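Local coordinates for DUF6844 domain-containing protein (PDB 4QVR) that is of unknown function, a Francisella tularensis protein with a DUF6844 domain and probably a signal sequence, at residues Glu310-Asp315 with Lys428-Lys433; Gln355-Ala360 with Tyr442-Lys447. All coordinates share one frame; numbering follows the deposited sequence.

Interaction 1: residues Glu310-Asp315 with Lys428-Lys433; sequences EDMMGD and KRWRYK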
loop_
_atom_site.group_PDB
_atom_site.type_symbol
_atom_site.label_atom_id
_atom_site.label_comp_id
_atom_site.label_asym_id
_atom_site.label_seq_id
_atom_site.Cartn_x
_atom_site.Cartn_y
_atom_site.Cartn_z
ATOM N N GLU A 310 -6.557 21.180 6.026
ATOM C CA GLU A 310 -7.341 20.789 4.885
ATOM C C GLU A 310 -6.429 20.168 3.827
ATOM O O GLU A 310 -6.788 19.188 3.217
ATOM C CB GLU A 310 -8.057 22.003 4.297
ATOM C CG GLU A 310 -9.009 21.647 3.168
ATOM C CD GLU A 310 -9.626 22.861 2.482
ATOM O OE1 GLU A 310 -9.091 23.982 2.624
ATOM O OE2 GLU A 310 -10.633 22.687 1.762
ATOM N N ASP A 311 -5.241 20.735 3.630
ATOM C CA ASP A 311 -4.306 20.210 2.649
ATOM C C ASP A 311 -3.798 18.820 3.004
ATOM O O ASP A 311 -3.258 18.143 2.144
ATOM C CB ASP A 311 -3.102 21.157 2.468
ATOM C CG ASP A 311 -3.497 22.534 1.905
ATOM O OD1 ASP A 311 -4.423 22.586 1.069
ATOM O OD2 ASP A 311 -2.866 23.557 2.298
HETATM N N MSE A 312 -3.967 18.392 4.255
HETATM C CA MSE A 312 -3.457 17.094 4.686
HETATM C C MSE A 312 -4.494 16.027 4.789
HETATM O O MSE A 312 -4.166 14.866 5.048
HETATM C CB MSE A 312 -2.952 17.196 6.110
HETATM C CG MSE A 312 -2.034 18.372 6.378
HETATM SE SE MSE A 312 -0.192 17.954 5.878
HETATM C CE MSE A 312 0.045 16.128 6.565
HETATM N N MSE A 313 -5.757 16.396 4.616
HETATM C CA MSE A 313 -6.846 15.459 4.821
HETATM C C MSE A 313 -6.830 14.227 3.959
HETATM O O MSE A 313 -7.357 13.172 4.368
HETATM C CB MSE A 313 -8.170 16.163 4.583
HETATM C CG MSE A 313 -8.536 17.063 5.750
HETATM SE SE MSE A 313 -9.267 16.030 7.287
HETATM C CE MSE A 313 -11.081 15.859 6.525
ATOM N N GLY A 314 -6.220 14.339 2.782
ATOM C CA GLY A 314 -6.210 13.245 1.810
ATOM C C GLY A 314 -5.024 12.350 1.865
ATOM O O GLY A 314 -4.967 11.378 1.132
ATOM N N ASP A 315 -4.088 12.680 2.753
ATOM C CA ASP A 315 -2.871 11.939 2.955
ATOM C C ASP A 315 -3.019 10.738 3.909
ATOM O O ASP A 315 -3.214 10.883 5.127
ATOM C CB ASP A 315 -1.806 12.856 3.510
ATOM C CG ASP A 315 -1.362 13.937 2.507
ATOM O OD1 ASP A 315 -1.397 13.684 1.272
ATOM O OD2 ASP A 315 -0.933 15.033 2.975
ATOM N N LYS A 428 4.932 16.847 12.191
ATOM C CA LYS A 428 3.842 17.728 11.810
ATOM C C LYS A 428 2.595 17.342 12.573
ATOM O O LYS A 428 2.357 16.173 12.843
ATOM C CB LYS A 428 3.590 17.601 10.300
ATOM C CG LYS A 428 2.487 18.465 9.705
ATOM C CD LYS A 428 2.813 19.940 9.715
ATOM C CE LYS A 428 1.717 20.721 8.998
ATOM N NZ LYS A 428 1.927 22.191 9.108
ATOM N N ARG A 429 1.822 18.346 12.946
ATOM C CA ARG A 429 0.559 18.158 13.641
ATOM C C ARG A 429 -0.357 19.183 12.990
ATOM O O ARG A 429 0.104 20.248 12.590
ATOM C CB ARG A 429 0.723 18.404 15.135
ATOM C CG ARG A 429 1.635 17.380 15.809
ATOM C CD ARG A 429 2.391 17.957 16.989
ATOM N NE ARG A 429 1.581 18.179 18.178
ATOM C CZ ARG A 429 1.534 17.357 19.225
ATOM N NH1 ARG A 429 0.770 17.665 20.270
ATOM N NH2 ARG A 429 2.252 16.230 19.241
ATOM N N TRP A 430 -1.617 18.827 12.801
ATOM C CA TRP A 430 -2.582 19.728 12.198
ATOM C C TRP A 430 -3.978 19.416 12.719
ATOM O O TRP A 430 -4.222 18.371 13.304
ATOM C CB TRP A 430 -2.542 19.633 10.677
ATOM C CG TRP A 430 -2.784 18.241 10.149
ATOM C CD1 TRP A 430 -1.837 17.284 9.913
ATOM C CD2 TRP A 430 -4.045 17.660 9.771
ATOM N NE1 TRP A 430 -2.419 16.137 9.420
ATOM C CE2 TRP A 430 -3.777 16.343 9.317
ATOM C CE3 TRP A 430 -5.359 18.121 9.758
ATOM C CZ2 TRP A 430 -4.780 15.495 8.866
ATOM C CZ3 TRP A 430 -6.360 17.269 9.322
ATOM C CH2 TRP A 430 -6.060 15.968 8.870
ATOM N N ARG A 431 -4.889 20.325 12.446
ATOM C CA ARG A 431 -6.231 20.262 12.941
ATOM C C ARG A 431 -7.144 20.846 11.889
ATOM O O ARG A 431 -6.856 21.883 11.287
ATOM C CB ARG A 431 -6.277 21.099 14.214
ATOM C CG ARG A 431 -7.616 21.219 14.911
ATOM C CD ARG A 431 -7.479 22.114 16.126
ATOM N NE ARG A 431 -8.771 22.456 16.722
ATOM C CZ ARG A 431 -9.605 23.345 16.199
ATOM N NH1 ARG A 431 -10.758 23.610 16.798
ATOM N NH2 ARG A 431 -9.302 23.959 15.055
ATOM N N TYR A 432 -8.246 20.178 11.654
ATOM C CA TYR A 432 -9.158 20.642 10.665
ATOM C C TYR A 432 -10.585 20.429 11.132
ATOM O O TYR A 432 -10.999 19.308 11.400
ATOM C CB TYR A 432 -8.889 19.923 9.347
ATOM C CG TYR A 432 -9.842 20.335 8.244
ATOM C CD1 TYR A 432 -9.868 21.643 7.787
ATOM C CD2 TYR A 432 -10.709 19.415 7.662
ATOM C CE1 TYR A 432 -10.736 22.033 6.792
ATOM C CE2 TYR A 432 -11.588 19.793 6.660
ATOM C CZ TYR A 432 -11.591 21.106 6.223
ATOM O OH TYR A 432 -12.443 21.505 5.217
ATOM N N LYS A 433 -11.322 21.515 11.276
ATOM C CA LYS A 433 -12.724 21.419 11.663
ATOM C C LYS A 433 -13.481 21.179 10.377
ATOM O O LYS A 433 -13.287 21.905 9.409
ATOM C CB LYS A 433 -13.208 22.686 12.341
ATOM C CG LYS A 433 -14.579 22.519 12.980
ATOM C CD LYS A 433 -14.895 23.621 13.972
ATOM C CE LYS A 433 -16.140 23.264 14.773
ATOM N NZ LYS A 433 -16.415 24.199 15.906
#
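The indole of W430 carries M312 CB over one face and the selenium of M313 at its edge, while the phenol ring of Y432 has the backbone of E310 over one face and M313 SE at an oblique angle. The contact is Met-aromatic packing of a short helix, 309-312, and the turn after it against 424-433, an edge strand of the four-stranded antiparallel sheet within this chain. M312 and M313 are selenomethionines, each with selenium in place of sulfur. M312 CB sits 3.6 Å from the centroid of the five-membered ring of W430, 20° off its normal, a CH-pi contact; CG follows over CD1, and the chain then bends at chi2 and chi3, bringing CE to 3.8 Å from W430 NE1. M313 comes in differently: its SE is 3.6 Å from W430 CH2, near the indole plane, and 3.7 Å from Y432 CD2. A flexible, polarisable side chain suits this place between two rings in different orientations. W430 already points at the turn; with CG between the backbone N and the carbonyl carbon (chi1 57°), the indole presents its face to M312 CB. The aliphatic part of E310 crosses Y432 obliquely, CB lying 3.7 Å from CE1, and its carboxylate plane is 9° from that of the ring. Amphipathic glutamate fits this partly exposed place, its methylenes meeting the ring while its OE1 makes a weak, long ion pair with K82. The turn itself is type I, from M312 to D315; its last residue, D315, is held by a hydrogen bond from OD1 to S81 and a salt bridge from OD2 to K307. Within it, D315 N donates to M312 O at 3.2 Å.

Interaction 2: residues Gln355-Ala360 with Tyr442-Lys447; sequences QAAIMA and YGVVLK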
loop_
_atom_site.group_PDB
_atom_site.type_symbol
_atom_site.label_atom_id
_atom_site.label_comp_id
_atom_site.label_asym_id
_atom_site.label_seq_id
_atom_site.Cartn_x
_atom_site.Cartn_y
_atom_site.Cartn_z
ATOM N N GLN A 355 -4.286 9.531 19.179
ATOM C CA GLN A 355 -4.923 8.519 18.320
ATOM C C GLN A 355 -4.524 8.606 16.871
ATOM O O GLN A 355 -4.606 7.606 16.150
ATOM C CB GLN A 355 -6.445 8.484 18.474
ATOM C CG GLN A 355 -6.837 7.749 19.752
ATOM C CD GLN A 355 -8.290 7.340 19.795
ATOM O OE1 GLN A 355 -8.619 6.238 20.246
ATOM N NE2 GLN A 355 -9.171 8.212 19.315
ATOM N N ALA A 356 -4.090 9.788 16.444
ATOM C CA ALA A 356 -3.590 9.968 15.098
ATOM C C ALA A 356 -2.253 9.233 14.980
ATOM O O ALA A 356 -1.920 8.715 13.923
ATOM C CB ALA A 356 -3.436 11.447 14.765
ATOM N N ALA A 357 -1.484 9.192 16.063
ATOM C CA ALA A 357 -0.199 8.464 16.072
ATOM C C ALA A 357 -0.419 6.947 16.061
ATOM O O ALA A 357 0.426 6.201 15.606
ATOM C CB ALA A 357 0.639 8.865 17.267
ATOM N N ILE A 358 -1.557 6.498 16.566
ATOM C CA ILE A 358 -1.888 5.081 16.546
ATOM C C ILE A 358 -2.019 4.618 15.105
ATOM O O ILE A 358 -1.502 3.552 14.754
ATOM C CB ILE A 358 -3.229 4.781 17.266
ATOM C CG1 ILE A 358 -3.130 5.058 18.773
ATOM C CG2 ILE A 358 -3.651 3.330 17.062
ATOM C CD1 ILE A 358 -4.450 4.893 19.522
HETATM N N MSE A 359 -2.714 5.410 14.276
HETATM C CA MSE A 359 -2.933 5.050 12.879
HETATM C C MSE A 359 -1.636 5.161 12.117
HETATM O O MSE A 359 -1.309 4.275 11.336
HETATM C CB MSE A 359 -4.045 5.860 12.197
HETATM C CG MSE A 359 -5.421 5.782 12.897
HETATM SE SE MSE A 359 -6.215 3.966 12.937
HETATM C CE MSE A 359 -8.090 4.392 13.346
ATOM N N ALA A 360 -0.880 6.231 12.343
ATOM C CA ALA A 360 0.391 6.421 11.648
ATOM C C ALA A 360 1.344 5.257 11.919
ATOM O O ALA A 360 2.044 4.787 11.015
ATOM C CB ALA A 360 1.025 7.742 12.043
ATOM N N TYR A 442 -7.821 15.589 13.751
ATOM C CA TYR A 442 -6.464 15.884 14.111
ATOM C C TYR A 442 -5.592 14.978 13.297
ATOM O O TYR A 442 -6.028 13.904 12.872
ATOM C CB TYR A 442 -6.249 15.606 15.589
ATOM C CG TYR A 442 -7.112 16.457 16.475
ATOM C CD1 TYR A 442 -6.675 17.693 16.913
ATOM C CD2 TYR A 442 -8.383 16.032 16.849
ATOM C CE1 TYR A 442 -7.472 18.484 17.718
ATOM C CE2 TYR A 442 -9.189 16.806 17.650
ATOM C CZ TYR A 442 -8.729 18.031 18.086
ATOM O OH TYR A 442 -9.532 18.802 18.879
ATOM N N GLY A 443 -4.356 15.383 13.076
ATOM C CA GLY A 443 -3.466 14.546 12.312
ATOM C C GLY A 443 -2.039 14.738 12.703
ATOM O O GLY A 443 -1.680 15.741 13.337
ATOM N N VAL A 444 -1.226 13.752 12.342
ATOM C CA VAL A 444 0.206 13.791 12.589
ATOM C C VAL A 444 0.921 13.213 11.389
ATOM O O VAL A 444 0.320 12.487 10.568
ATOM C CB VAL A 444 0.634 12.952 13.826
ATOM C CG1 VAL A 444 0.058 13.528 15.112
ATOM C CG2 VAL A 444 0.211 11.501 13.667
ATOM N N VAL A 445 2.197 13.563 11.292
ATOM C CA VAL A 445 3.101 13.012 10.308
ATOM C C VAL A 445 4.284 12.562 11.123
ATOM O O VAL A 445 4.945 13.379 11.788
ATOM C CB VAL A 445 3.585 14.022 9.268
ATOM C CG1 VAL A 445 4.503 13.318 8.277
ATOM C CG2 VAL A 445 2.402 14.669 8.545
ATOM N N LEU A 446 4.529 11.261 11.110
ATOM C CA LEU A 446 5.606 10.695 11.868
ATOM C C LEU A 446 6.727 10.378 10.911
ATOM O O LEU A 446 6.485 10.090 9.742
ATOM C CB LEU A 446 5.152 9.434 12.613
ATOM C CG LEU A 446 4.020 9.563 13.649
ATOM C CD1 LEU A 446 3.865 8.264 14.431
ATOM C CD2 LEU A 446 4.249 10.696 14.626
ATOM N N LYS A 447 7.956 10.469 11.413
ATOM C CA LYS A 447 9.147 10.164 10.632
ATOM C C LYS A 447 9.889 9.026 11.326
ATOM O O LYS A 447 10.175 9.102 12.523
ATOM C CB LYS A 447 10.077 11.370 10.521
ATOM C CG LYS A 447 11.332 11.084 9.709
ATOM C CD LYS A 447 12.412 12.118 9.956
ATOM C CE LYS A 447 13.702 11.751 9.235
ATOM N NZ LYS A 447 14.847 12.639 9.588
#
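Helix 349-370 packs on one face of the four-stranded antiparallel sheet, and here three of its alanines rest on the inner strand 440-448. This is alpha/beta packing by small residues: the axes of the two segments approach to 7.2 Å and cross at -46°. A356 and A360, one turn apart, direct their CB atoms at the strand, and A357 adds to the edge of the contact. Alanine suits these positions because a single methyl lets the helix backbone come down close to the sheet. At the start, A356 CB lies 4.0 Å from G443 CA, and here the backbones come closest, CA to CA 5.4 Å. Beyond the glycine, V444 sets CG2 against A356 and A357, with A360 CB 4.2 Å away. Its two methyls diverge, CG1 lying beside the backbone N and CG2 between that N and the carbonyl carbon (chi1 -65°); CG2 thereby reaches 3.8 Å from A356 CB and also packs against the peptide joining A356 to A357. Beta-branched valine combines a preference for extended backbone with breadth across this face. V445 turns to the other side of the sheet, as strand alternation requires, and L446 returns toward the helix. Leucine suits the place because its branch reaches from the strand to the next turn of the helix, CD1 meeting both A357 and A360. Farther back, Y353 of the same helix meets Y442 edge-to-face. The contact is wholly apolar between side chains and ends at L446 CD1, 3.7 Å from A360 CB.

In the fold
Interactions 1 and 2 lie on opposite faces of one antiparallel sheet, their centres about 11 Å apart, and are joined through the neighbouring strands 424-433 and 440-448. Two probable backbone hydrogen bonds tie them directly: W430 O to G443 N and K428 O to V445 N, each 3.0 Å. The alternation of side chains along 442-447 separates the faces, V444 and L446 meeting helix 349-370 while V445 points to the side of interaction 1, where its CG2 lies 3.4 Å from M312 CE. The sheet is thus sandwiched locally between the 310-315 turn and the long helix; no active site or ligand is known here.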